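Local coordinates for protein beta-galacturonidase (Eisenbergiella tayi, PDB 6NCW) that hydrolyses beta-galacturonides as a family 2 glycoside hydrolase, and may also act on beta-glucuronides, at residues P129-S134 with V515-S520; R277-P282 with V311-D316; G165-A170 with E214-W219; V188-N193 with V229-T234. One frame throughout, in Å; residues are numbered along the deposited sequence.

Contact 1 of 4, residues P129-S134 with V515-S520; sequences PNDYQS and VRVCDS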
# COMPACT_ATOMS: atom_id res chain seq x y z
N PRO A 129 21.18 -21.50 1.98
CA PRO A 129 20.54 -20.21 2.27
C PRO A 129 21.15 -19.18 1.33
O PRO A 129 22.37 -19.08 1.21
CB PRO A 129 20.90 -19.94 3.74
CG PRO A 129 21.21 -21.35 4.30
CD PRO A 129 21.90 -22.02 3.16
N ASN A 130 20.29 -18.49 0.58
CA ASN A 130 20.77 -17.69 -0.53
C ASN A 130 19.77 -16.58 -0.84
O ASN A 130 18.68 -16.52 -0.26
CB ASN A 130 21.03 -18.57 -1.75
CG ASN A 130 22.29 -18.15 -2.53
OD1 ASN A 130 22.68 -16.97 -2.55
ND2 ASN A 130 22.93 -19.13 -3.16
N ASP A 131 20.14 -15.73 -1.80
CA ASP A 131 19.35 -14.59 -2.26
C ASP A 131 18.27 -14.99 -3.28
O ASP A 131 18.01 -14.28 -4.26
CB ASP A 131 20.29 -13.52 -2.84
CG ASP A 131 19.62 -12.15 -3.01
OD1 ASP A 131 19.99 -11.39 -3.92
OD2 ASP A 131 18.71 -11.81 -2.25
N TYR A 132 17.65 -16.14 -3.05
CA TYR A 132 16.49 -16.65 -3.77
C TYR A 132 16.04 -17.89 -3.01
O TYR A 132 16.80 -18.46 -2.22
CB TYR A 132 16.81 -16.99 -5.25
CG TYR A 132 17.86 -18.08 -5.43
CD1 TYR A 132 19.22 -17.78 -5.32
CD2 TYR A 132 17.49 -19.41 -5.73
CE1 TYR A 132 20.19 -18.76 -5.48
CE2 TYR A 132 18.45 -20.40 -5.89
CZ TYR A 132 19.80 -20.06 -5.76
OH TYR A 132 20.77 -21.01 -5.90
N GLN A 133 14.82 -18.32 -3.28
CA GLN A 133 14.19 -19.37 -2.47
C GLN A 133 14.46 -20.74 -3.07
O GLN A 133 14.42 -20.92 -4.29
CB GLN A 133 12.68 -19.12 -2.36
CG GLN A 133 11.90 -20.21 -1.58
CD GLN A 133 12.29 -20.28 -0.11
OE1 GLN A 133 13.35 -20.81 0.25
NE2 GLN A 133 11.45 -19.74 0.75
N SER A 134 14.77 -21.72 -2.20
CA SER A 134 14.83 -23.14 -2.58
C SER A 134 13.50 -23.77 -2.19
O SER A 134 13.29 -24.09 -1.01
CB SER A 134 15.98 -23.87 -1.90
OG SER A 134 17.22 -23.48 -2.45
N VAL A 515 11.61 -11.00 -6.09
CA VAL A 515 11.77 -12.44 -5.89
C VAL A 515 11.87 -12.73 -4.39
O VAL A 515 12.61 -12.04 -3.68
CB VAL A 515 13.03 -12.99 -6.59
CG1 VAL A 515 13.26 -14.46 -6.22
CG2 VAL A 515 12.97 -12.78 -8.13
N ARG A 516 11.16 -13.77 -3.93
CA ARG A 516 11.28 -14.21 -2.54
C ARG A 516 12.67 -14.78 -2.30
O ARG A 516 13.22 -15.48 -3.15
CB ARG A 516 10.20 -15.27 -2.24
CG ARG A 516 10.33 -16.00 -0.89
CD ARG A 516 10.00 -15.07 0.31
NE ARG A 516 8.57 -14.72 0.31
CZ ARG A 516 8.05 -13.62 0.82
NH1 ARG A 516 8.84 -12.67 1.34
NH2 ARG A 516 6.73 -13.44 0.78
N VAL A 517 13.26 -14.46 -1.14
CA VAL A 517 14.59 -14.97 -0.76
C VAL A 517 14.55 -15.70 0.58
O VAL A 517 13.50 -15.77 1.24
CB VAL A 517 15.63 -13.84 -0.72
CG1 VAL A 517 15.73 -13.16 -2.11
CG2 VAL A 517 15.25 -12.84 0.34
N CYS A 518 15.70 -16.23 1.01
CA CYS A 518 15.76 -17.01 2.24
C CYS A 518 15.73 -16.10 3.46
O CYS A 518 16.23 -14.97 3.44
CB CYS A 518 17.00 -17.90 2.26
SG CYS A 518 16.95 -19.27 1.01
N ASP A 519 15.17 -16.63 4.54
CA ASP A 519 15.01 -15.87 5.77
C ASP A 519 16.33 -15.29 6.27
O ASP A 519 16.34 -14.20 6.86
CB ASP A 519 14.39 -16.76 6.85
CG ASP A 519 12.96 -17.22 6.51
OD1 ASP A 519 12.21 -16.48 5.81
OD2 ASP A 519 12.58 -18.34 6.96
N SER A 520 17.44 -15.99 6.03
CA SER A 520 18.72 -15.48 6.54
C SER A 520 19.17 -14.18 5.87
O SER A 520 20.09 -13.54 6.38
CB SER A 520 19.82 -16.53 6.38
OG SER A 520 20.01 -16.82 5.01
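At the galacturonate-binding site of this family 2 hydrolase, Asn130, on a loop of the N-terminal beta-sandwich region, is docked onto Cys518 of the TIM barrel domain. The docking is reciprocal, much as in a strand pair, but a sulfur takes the place of one carbonyl. Cys518 N gives its hydrogen to Asn130 O, 3.3 Å away. In return Asn130 N points at Cys518 SG over 3.5 Å, with an angle of 163° at the hydrogen. Cys518 can receive it because chi1 of -69° swings SG back beside its own backbone N, where the sulfur also comes within 3.3 Å of Tyr132 O.

Next along the loop is Asp131, one of the residues that bind galacturonate. Its carboxylate runs alongside the Val517 side chain, pointing the same way, with OD2 3.3 Å from Val517 CG1. The acid is fixed by several partners: OD2 forms a salt bridge with Arg525, while OD1 accepts from Asn530 and is hydrogen-bonded to a bound glycerol. The neighbouring Asn130 side chain ties down the backbone here: OD1 accepts Asp131 N at 2.9 Å, and ND2 reaches Arg337 O.

Farther on, Tyr132 CA offers its hydrogen to Arg516 O. Gln133 CB lies 4.2 Å from Arg516 CG, while the polar ends part company, Gln133 OE1 going to Arg53 and Arg516 NH2 to Tyr474 of the second subunit. At the start of the segment, Pro129 CB rests 3.5 Å from Ser520 OG.

Contact 2 of 4, residues R277-P282 with V311-D316; sequences RHEDHP and VHYPND
Tyr313 OH is gripped by three partners. The bond to His278 ND1 is short and straight, 2.8 Å and 168°, and either partner could be the donor. Glu279 N adds a weak bond of 3.0 Å near the plane of the phenol ring, and a water that also donates to Glu279 O lies 2.7 Å from the hydroxyl. Together they tie the phenol to the backbone and side chain of the neighbouring loop.

Val311 CG2 covers one face of the His278 imidazole, sitting over the ring centre in a CH-pi contact, 3.8 Å from the centroid. The His278 and His312 rings form an oblique aromatic pair with planes at 86°, and Tyr313 completes the cluster. The peptide joining Val311 to His312 is cis. Beyond it, His312 directs ND1 to Glu333 and NE2 to a bound glycerol.

At the far end Glu279 stretches out past Asn315, carboxylate and amide sliding by in opposite directions. The Glu279 chain is extended beyond CG (chi2 -174°), which carries OE1 to Asp316 N at 2.9 Å through its syn lone pair, while OE2 holds a salt bridge with Arg140. Asp316 in turn caps helix 317-326 through Leu318 N. Between the loops a water accepts from Arg277 NH1 and from Asn315 ND2, at 2.7 Å from the latter, and donates to Arg277 O; Arg277 NE forms a salt bridge with Asp296.

Both loops follow adjacent parallel barrel strands, 268-276 and 307-309, and the aromatic cluster includes galacturonate-binding His312 and lies where TIM barrels carry their active sites: at the C-terminal ends of the strands.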
# COMPACT_ATOMS: atom_id res chain seq x y z
N ARG A 277 16.03 -12.94 -15.01
CA ARG A 277 14.72 -13.38 -14.55
C ARG A 277 14.86 -14.69 -13.79
O ARG A 277 15.32 -15.70 -14.35
CB ARG A 277 13.74 -13.54 -15.72
CG ARG A 277 12.37 -14.11 -15.31
CD ARG A 277 11.51 -14.40 -16.55
NE ARG A 277 10.27 -15.10 -16.23
CZ ARG A 277 10.15 -16.43 -16.12
NH1 ARG A 277 11.22 -17.20 -16.29
NH2 ARG A 277 8.97 -16.97 -15.84
N HIS A 278 14.45 -14.66 -12.52
CA HIS A 278 14.26 -15.85 -11.69
C HIS A 278 12.95 -16.56 -12.05
O HIS A 278 11.96 -15.92 -12.40
CB HIS A 278 14.22 -15.48 -10.20
CG HIS A 278 15.56 -15.50 -9.53
ND1 HIS A 278 16.26 -16.67 -9.32
CD2 HIS A 278 16.34 -14.50 -9.05
CE1 HIS A 278 17.41 -16.39 -8.74
NE2 HIS A 278 17.47 -15.08 -8.54
N GLU A 279 12.95 -17.87 -11.90
CA GLU A 279 11.69 -18.63 -11.85
C GLU A 279 11.08 -18.43 -10.47
O GLU A 279 11.29 -19.22 -9.54
CB GLU A 279 11.93 -20.11 -12.16
CG GLU A 279 12.42 -20.37 -13.61
CD GLU A 279 12.52 -21.88 -13.96
OE1 GLU A 279 12.37 -22.24 -15.16
OE2 GLU A 279 12.75 -22.69 -13.04
N ASP A 280 10.32 -17.34 -10.30
CA ASP A 280 9.69 -17.08 -9.01
C ASP A 280 8.39 -16.31 -9.21
O ASP A 280 8.30 -15.45 -10.09
CB ASP A 280 10.64 -16.31 -8.09
CG ASP A 280 10.18 -16.32 -6.63
OD1 ASP A 280 9.56 -15.32 -6.20
OD2 ASP A 280 10.43 -17.33 -5.92
N HIS A 281 7.39 -16.63 -8.39
CA HIS A 281 6.08 -16.01 -8.54
C HIS A 281 5.35 -16.20 -7.22
O HIS A 281 5.50 -17.26 -6.60
CB HIS A 281 5.29 -16.63 -9.70
CG HIS A 281 3.95 -16.02 -9.95
ND1 HIS A 281 2.89 -16.17 -9.09
CD2 HIS A 281 3.49 -15.29 -11.00
CE1 HIS A 281 1.83 -15.55 -9.59
NE2 HIS A 281 2.17 -15.00 -10.74
N PRO A 282 4.57 -15.21 -6.77
CA PRO A 282 3.98 -15.29 -5.42
C PRO A 282 2.94 -16.37 -5.25
O PRO A 282 2.71 -16.78 -4.10
CB PRO A 282 3.37 -13.90 -5.22
CG PRO A 282 3.47 -13.20 -6.51
CD PRO A 282 4.54 -13.86 -7.32
N VAL A 311 18.95 -16.43 -14.24
CA VAL A 311 19.52 -16.40 -12.89
C VAL A 311 18.75 -17.33 -11.97
O VAL A 311 17.51 -17.29 -11.92
CB VAL A 311 19.52 -14.97 -12.34
CG1 VAL A 311 20.47 -14.08 -13.16
CG2 VAL A 311 18.08 -14.37 -12.32
N HIS A 312 19.45 -18.20 -11.23
CA HIS A 312 20.85 -18.63 -11.45
C HIS A 312 20.84 -20.16 -11.58
O HIS A 312 21.43 -20.87 -10.76
CB HIS A 312 21.77 -18.23 -10.30
CG HIS A 312 21.89 -16.74 -10.12
ND1 HIS A 312 22.53 -15.93 -11.02
CD2 HIS A 312 21.45 -15.93 -9.13
CE1 HIS A 312 22.50 -14.68 -10.60
NE2 HIS A 312 21.85 -14.65 -9.45
N TYR A 313 20.14 -20.67 -12.58
CA TYR A 313 19.97 -22.11 -12.73
C TYR A 313 19.31 -22.36 -14.07
O TYR A 313 18.73 -21.45 -14.66
CB TYR A 313 19.11 -22.69 -11.58
CG TYR A 313 18.03 -21.75 -11.16
CD1 TYR A 313 16.96 -21.49 -12.00
CD2 TYR A 313 18.10 -21.08 -9.94
CE1 TYR A 313 15.98 -20.60 -11.66
CE2 TYR A 313 17.11 -20.19 -9.58
CZ TYR A 313 16.05 -19.95 -10.44
OH TYR A 313 15.05 -19.06 -10.10
N PRO A 314 19.36 -23.60 -14.56
CA PRO A 314 18.68 -23.91 -15.82
C PRO A 314 17.18 -23.75 -15.66
O PRO A 314 16.63 -23.93 -14.58
CB PRO A 314 19.09 -25.36 -16.10
CG PRO A 314 20.41 -25.53 -15.36
CD PRO A 314 20.20 -24.71 -14.08
N ASN A 315 16.53 -23.38 -16.76
CA ASN A 315 15.09 -23.11 -16.79
C ASN A 315 14.30 -24.27 -17.38
O ASN A 315 14.83 -25.10 -18.12
CB ASN A 315 14.78 -21.84 -17.58
CG ASN A 315 14.85 -20.58 -16.72
OD1 ASN A 315 15.55 -20.55 -15.69
ND2 ASN A 315 14.09 -19.55 -17.11
N ASP A 316 13.01 -24.29 -17.05
CA ASP A 316 11.99 -25.10 -17.69
C ASP A 316 12.10 -25.06 -19.22
O ASP A 316 12.11 -23.99 -19.83
CB ASP A 316 10.61 -24.59 -17.26
CG ASP A 316 9.49 -25.58 -17.52
OD1 ASP A 316 8.49 -25.52 -16.77
OD2 ASP A 316 9.59 -26.40 -18.49
O HOH W 1 15.75 -18.29 -13.92
O HOH W 2 14.01 -16.84 -16.77
O HOH W 3 13.34 -19.81 -8.19

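Contact 3 of 4, residues G165-A170 with E214-W219; sequences GWYGKA and ELPCPW
Tyr167 and Pro216 face each other as a non-hydrogen-bonded pair in an antiparallel sheet of the immunoglobulin-like beta-sandwich, where strand 165-176 runs between 150-162 and 207-216. Three backbone bonds flank this pair. Gly168 N donates to Leu215 O and Leu215 N to Gly168 O, both at 2.9 Å, forming the hydrogen-bonded pair next in the ladder. On the other side Cys217 N donates to Trp166 O over 2.8 Å. Proline, which has no N-H to offer, thus occupies a position where the ladder needs none. CA-H...O contacts accompany them, Tyr167 CA lying 3.2 Å from Leu215 O.

The main side-chain contact is of CH-pi type. Pro216 CA lies over one face of the Tyr167 ring, 3.9 Å from its centroid, offset toward the rim. Pro216 CG then meets the ring atom Tyr167 CE1 at 3.6 Å. The phenol is turned this way by chi1 of -73°, which sets CG anti to the carbonyl carbon, and its hydroxyl is bound by Asp164. Glu214 packs its CG against Tyr167 CB before its carboxylate departs to a salt bridge with Arg162.

Apolar contacts reach the other sheet: Cys217 and Leu215 both touch Phe195 of strand 193-202. Gly168 presents no side chain to the sulfur, and Cys217 SG stands 4.2 Å from Gly168 N.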
# COMPACT_ATOMS: atom_id res chain seq x y z
N GLY A 165 26.26 -21.51 -47.62
CA GLY A 165 24.96 -21.66 -47.01
C GLY A 165 24.99 -22.62 -45.84
O GLY A 165 26.06 -22.96 -45.31
N TRP A 166 23.80 -23.07 -45.45
CA TRP A 166 23.63 -23.80 -44.21
C TRP A 166 23.92 -25.28 -44.39
O TRP A 166 23.40 -25.93 -45.30
CB TRP A 166 22.21 -23.61 -43.66
CG TRP A 166 21.98 -22.24 -43.09
CD1 TRP A 166 21.25 -21.22 -43.64
CD2 TRP A 166 22.51 -21.72 -41.85
NE1 TRP A 166 21.28 -20.11 -42.82
CE2 TRP A 166 22.05 -20.39 -41.72
CE3 TRP A 166 23.31 -22.26 -40.85
CZ2 TRP A 166 22.36 -19.60 -40.61
CZ3 TRP A 166 23.64 -21.46 -39.75
CH2 TRP A 166 23.16 -20.14 -39.65
N TYR A 167 24.77 -25.81 -43.51
CA TYR A 167 25.01 -27.23 -43.33
C TYR A 167 24.56 -27.65 -41.92
O TYR A 167 24.26 -26.81 -41.07
CB TYR A 167 26.49 -27.57 -43.57
CG TYR A 167 26.88 -27.51 -45.03
CD1 TYR A 167 27.23 -28.67 -45.73
CD2 TYR A 167 26.90 -26.30 -45.72
CE1 TYR A 167 27.59 -28.62 -47.08
CE2 TYR A 167 27.25 -26.24 -47.07
CZ TYR A 167 27.60 -27.40 -47.74
OH TYR A 167 27.95 -27.34 -49.06
N GLY A 168 24.50 -28.95 -41.70
CA GLY A 168 24.01 -29.47 -40.44
C GLY A 168 24.56 -30.84 -40.17
O GLY A 168 24.91 -31.59 -41.08
N LYS A 169 24.64 -31.18 -38.88
CA LYS A 169 25.11 -32.46 -38.38
C LYS A 169 24.18 -32.90 -37.26
O LYS A 169 23.77 -32.09 -36.43
CB LYS A 169 26.56 -32.30 -37.89
CG LYS A 169 27.12 -33.43 -37.07
CD LYS A 169 28.55 -33.11 -36.61
CE LYS A 169 28.55 -32.05 -35.51
NZ LYS A 169 29.83 -32.04 -34.73
N ALA A 170 23.82 -34.18 -37.24
CA ALA A 170 22.95 -34.74 -36.22
C ALA A 170 23.66 -35.87 -35.48
O ALA A 170 24.39 -36.65 -36.08
CB ALA A 170 21.65 -35.27 -36.81
N GLU A 214 28.48 -33.99 -41.89
CA GLU A 214 28.04 -32.63 -42.17
C GLU A 214 27.38 -32.58 -43.55
O GLU A 214 28.06 -32.73 -44.57
CB GLU A 214 29.23 -31.70 -42.09
CG GLU A 214 28.91 -30.30 -41.68
CD GLU A 214 30.14 -29.58 -41.23
OE1 GLU A 214 30.80 -30.07 -40.28
OE2 GLU A 214 30.45 -28.53 -41.84
N LEU A 215 26.07 -32.36 -43.59
CA LEU A 215 25.28 -32.41 -44.81
C LEU A 215 24.75 -31.04 -45.19
O LEU A 215 24.51 -30.20 -44.32
CB LEU A 215 24.10 -33.38 -44.63
CG LEU A 215 24.59 -34.80 -44.34
CD1 LEU A 215 23.45 -35.67 -43.83
CD2 LEU A 215 25.23 -35.38 -45.59
N PRO A 216 24.56 -30.77 -46.48
CA PRO A 216 23.98 -29.47 -46.87
C PRO A 216 22.51 -29.39 -46.50
O PRO A 216 21.81 -30.41 -46.43
CB PRO A 216 24.17 -29.44 -48.40
CG PRO A 216 25.04 -30.60 -48.73
CD PRO A 216 24.88 -31.60 -47.65
N CYS A 217 22.06 -28.17 -46.24
CA CYS A 217 20.66 -27.89 -45.93
C CYS A 217 20.22 -26.68 -46.74
O CYS A 217 19.93 -25.61 -46.19
CB CYS A 217 20.46 -27.63 -44.43
SG CYS A 217 20.71 -29.06 -43.40
N PRO A 218 20.17 -26.82 -48.08
CA PRO A 218 19.91 -25.65 -48.94
C PRO A 218 18.50 -25.10 -48.80
O PRO A 218 18.26 -23.96 -49.22
CB PRO A 218 20.15 -26.20 -50.35
CG PRO A 218 19.80 -27.66 -50.25
CD PRO A 218 20.30 -28.07 -48.87
N TRP A 219 17.59 -25.85 -48.20
CA TRP A 219 16.23 -25.41 -47.94
C TRP A 219 16.07 -24.58 -46.66
O TRP A 219 14.96 -24.13 -46.37
CB TRP A 219 15.32 -26.63 -47.86
CG TRP A 219 15.95 -27.72 -47.05
CD1 TRP A 219 16.63 -28.79 -47.52
CD2 TRP A 219 15.98 -27.82 -45.61
NE1 TRP A 219 17.07 -29.58 -46.48
CE2 TRP A 219 16.68 -29.00 -45.30
CE3 TRP A 219 15.46 -27.04 -44.57
CZ2 TRP A 219 16.89 -29.42 -43.98
CZ3 TRP A 219 15.68 -27.45 -43.26
CH2 TRP A 219 16.39 -28.63 -42.98

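Contact 4 of 4, residues V188-N193 with V229-T234; sequences VEIGKN and VLYLIT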
# COMPACT_ATOMS: atom_id res chain seq x y z
N VAL A 188 16.39 -39.88 -40.00
CA VAL A 188 16.38 -38.52 -39.46
C VAL A 188 15.84 -37.58 -40.53
O VAL A 188 16.39 -37.51 -41.64
CB VAL A 188 17.77 -38.07 -39.00
CG1 VAL A 188 17.73 -36.62 -38.53
CG2 VAL A 188 18.31 -38.96 -37.91
N GLU A 189 14.77 -36.86 -40.19
CA GLU A 189 14.21 -35.84 -41.06
C GLU A 189 14.15 -34.51 -40.32
O GLU A 189 13.87 -34.47 -39.12
CB GLU A 189 12.82 -36.23 -41.55
CG GLU A 189 12.80 -37.59 -42.26
CD GLU A 189 11.61 -37.78 -43.19
OE1 GLU A 189 11.70 -38.62 -44.11
OE2 GLU A 189 10.58 -37.08 -42.99
N ILE A 190 14.40 -33.42 -41.05
CA ILE A 190 14.34 -32.07 -40.50
C ILE A 190 13.30 -31.31 -41.31
O ILE A 190 13.51 -31.01 -42.49
CB ILE A 190 15.70 -31.36 -40.54
CG1 ILE A 190 16.74 -32.18 -39.80
CG2 ILE A 190 15.58 -29.97 -39.93
CD1 ILE A 190 18.12 -31.61 -39.89
N GLY A 191 12.18 -30.98 -40.68
CA GLY A 191 11.10 -30.29 -41.36
C GLY A 191 10.59 -31.02 -42.58
O GLY A 191 10.30 -30.39 -43.60
N LYS A 192 10.48 -32.34 -42.50
CA LYS A 192 10.05 -33.22 -43.59
C LYS A 192 11.05 -33.31 -44.74
O LYS A 192 10.76 -33.99 -45.73
CB LYS A 192 8.68 -32.81 -44.16
CG LYS A 192 7.53 -32.93 -43.16
CD LYS A 192 7.51 -34.31 -42.50
CE LYS A 192 6.10 -34.88 -42.46
NZ LYS A 192 5.10 -33.84 -42.11
N ASN A 193 12.21 -32.65 -44.66
CA ASN A 193 13.27 -32.94 -45.62
C ASN A 193 14.04 -34.17 -45.17
O ASN A 193 14.25 -34.39 -43.97
CB ASN A 193 14.22 -31.75 -45.75
CG ASN A 193 13.50 -30.49 -46.18
OD1 ASN A 193 12.77 -29.88 -45.40
ND2 ASN A 193 13.69 -30.10 -47.44
N VAL A 229 12.53 -18.73 -37.25
CA VAL A 229 12.07 -19.93 -37.95
C VAL A 229 12.59 -21.18 -37.24
O VAL A 229 13.79 -21.29 -36.95
CB VAL A 229 12.54 -19.91 -39.41
CG1 VAL A 229 12.20 -21.22 -40.11
CG2 VAL A 229 11.97 -18.71 -40.14
N LEU A 230 11.69 -22.12 -36.97
CA LEU A 230 12.03 -23.37 -36.31
C LEU A 230 11.67 -24.55 -37.20
O LEU A 230 10.77 -24.47 -38.04
CB LEU A 230 11.29 -23.52 -34.95
CG LEU A 230 11.52 -22.41 -33.93
CD1 LEU A 230 10.61 -22.57 -32.71
CD2 LEU A 230 12.97 -22.42 -33.53
N TYR A 231 12.37 -25.67 -37.01
CA TYR A 231 12.07 -26.90 -37.71
C TYR A 231 11.96 -28.05 -36.72
O TYR A 231 12.75 -28.15 -35.78
CB TYR A 231 13.16 -27.24 -38.72
CG TYR A 231 13.30 -26.26 -39.85
CD1 TYR A 231 12.57 -26.40 -41.01
CD2 TYR A 231 14.18 -25.19 -39.76
CE1 TYR A 231 12.69 -25.51 -42.06
CE2 TYR A 231 14.32 -24.29 -40.79
CZ TYR A 231 13.58 -24.46 -41.95
OH TYR A 231 13.71 -23.58 -42.99
N LEU A 232 11.01 -28.95 -36.96
CA LEU A 232 11.00 -30.20 -36.22
C LEU A 232 12.03 -31.15 -36.81
O LEU A 232 12.07 -31.35 -38.03
CB LEU A 232 9.61 -30.84 -36.25
CG LEU A 232 8.48 -29.97 -35.71
CD1 LEU A 232 7.14 -30.48 -36.19
CD2 LEU A 232 8.54 -29.97 -34.19
N ILE A 233 12.88 -31.72 -35.96
CA ILE A 233 13.80 -32.78 -36.36
C ILE A 233 13.24 -34.07 -35.79
O ILE A 233 12.89 -34.14 -34.60
CB ILE A 233 15.25 -32.51 -35.90
CG1 ILE A 233 16.18 -33.62 -36.38
CG2 ILE A 233 15.37 -32.34 -34.38
CD1 ILE A 233 17.65 -33.28 -36.23
N THR A 234 13.11 -35.08 -36.65
CA THR A 234 12.52 -36.36 -36.27
C THR A 234 13.53 -37.49 -36.46
O THR A 234 14.18 -37.58 -37.51
CB THR A 234 11.25 -36.64 -37.08
OG1 THR A 234 10.37 -35.52 -36.97
CG2 THR A 234 10.55 -37.88 -36.53
O HOH W 4 10.93 -33.44 -39.85
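Ile190 and Ile233 bring their CG1 branches together by different torsions: chi1 of -56° places CG1 of Ile190 beside its backbone N, whereas chi1 of -178° sets CG1 of Ile233 anti to its own. Lying side by side and pointing the same way, the two chains meet CG1 to CG1 at 3.8 Å, as a non-hydrogen-bonded pair of antiparallel strands. The other branch of Ile190 is used as well, since CG2 packs against Tyr231 CB while the two side chains cross at about a right angle. Val188 CG1 also lies 4.0 Å from Ile233 CG1.

Backbone bonds set this register. Glu189 and Thr234 form a hydrogen-bonded pair, with Thr234 N reaching Glu189 O at 2.7 Å and the return bond from Glu189 N to Thr234 O at 2.8 Å. Past the isoleucines Gly191 N donates to Leu232 O at 2.7 Å, at the point where strand 182-190 gives way to a turn. A water reinforces this end, accepting from Lys192 N and donating to Leu232 O. The glycine lets the Tyr231 ring come close by its edge, CD1 being 4.2 Å from Gly191 CA. That tyrosine is steadied elsewhere by Glu221 N at its hydroxyl and by an edge-to-face pairing with Trp219.

Ile190 and Ile233 both touch Phe157 of strand 150-162, in the other sheet. Ile190 also opens the type I' turn, Ile190 to Asn193, that joins strands 182-190 and 193-202 in a two-residue beta hairpin, and the isoleucine pair belongs to the core of an immunoglobulin-like beta-sandwich.

Overall arrangement
Contacts 1 and 2 are buried and adjoin at the galacturonate site: Tyr132 CB packs 3.6 Å from His278 CE1, and Asp280 OD1 probably accepts from Arg516 N. Both lie largely in loops, so side chains carry much of the holding, with ordered waters in contact 2. Contact 1 unites two domains; contact 2 stays within the barrel. Contacts 3 and 4, only partly buried, share one immunoglobulin-like sandwich, where regular backbone bonds dominate and apolar groups fill in. They lie in different sheets, linked by Trp219, whose CH2 is 3.4 Å from Ile190 CG2. Centres of contacts 1 and 3 are about 46 Å apart, on opposite sides of the chain's centre.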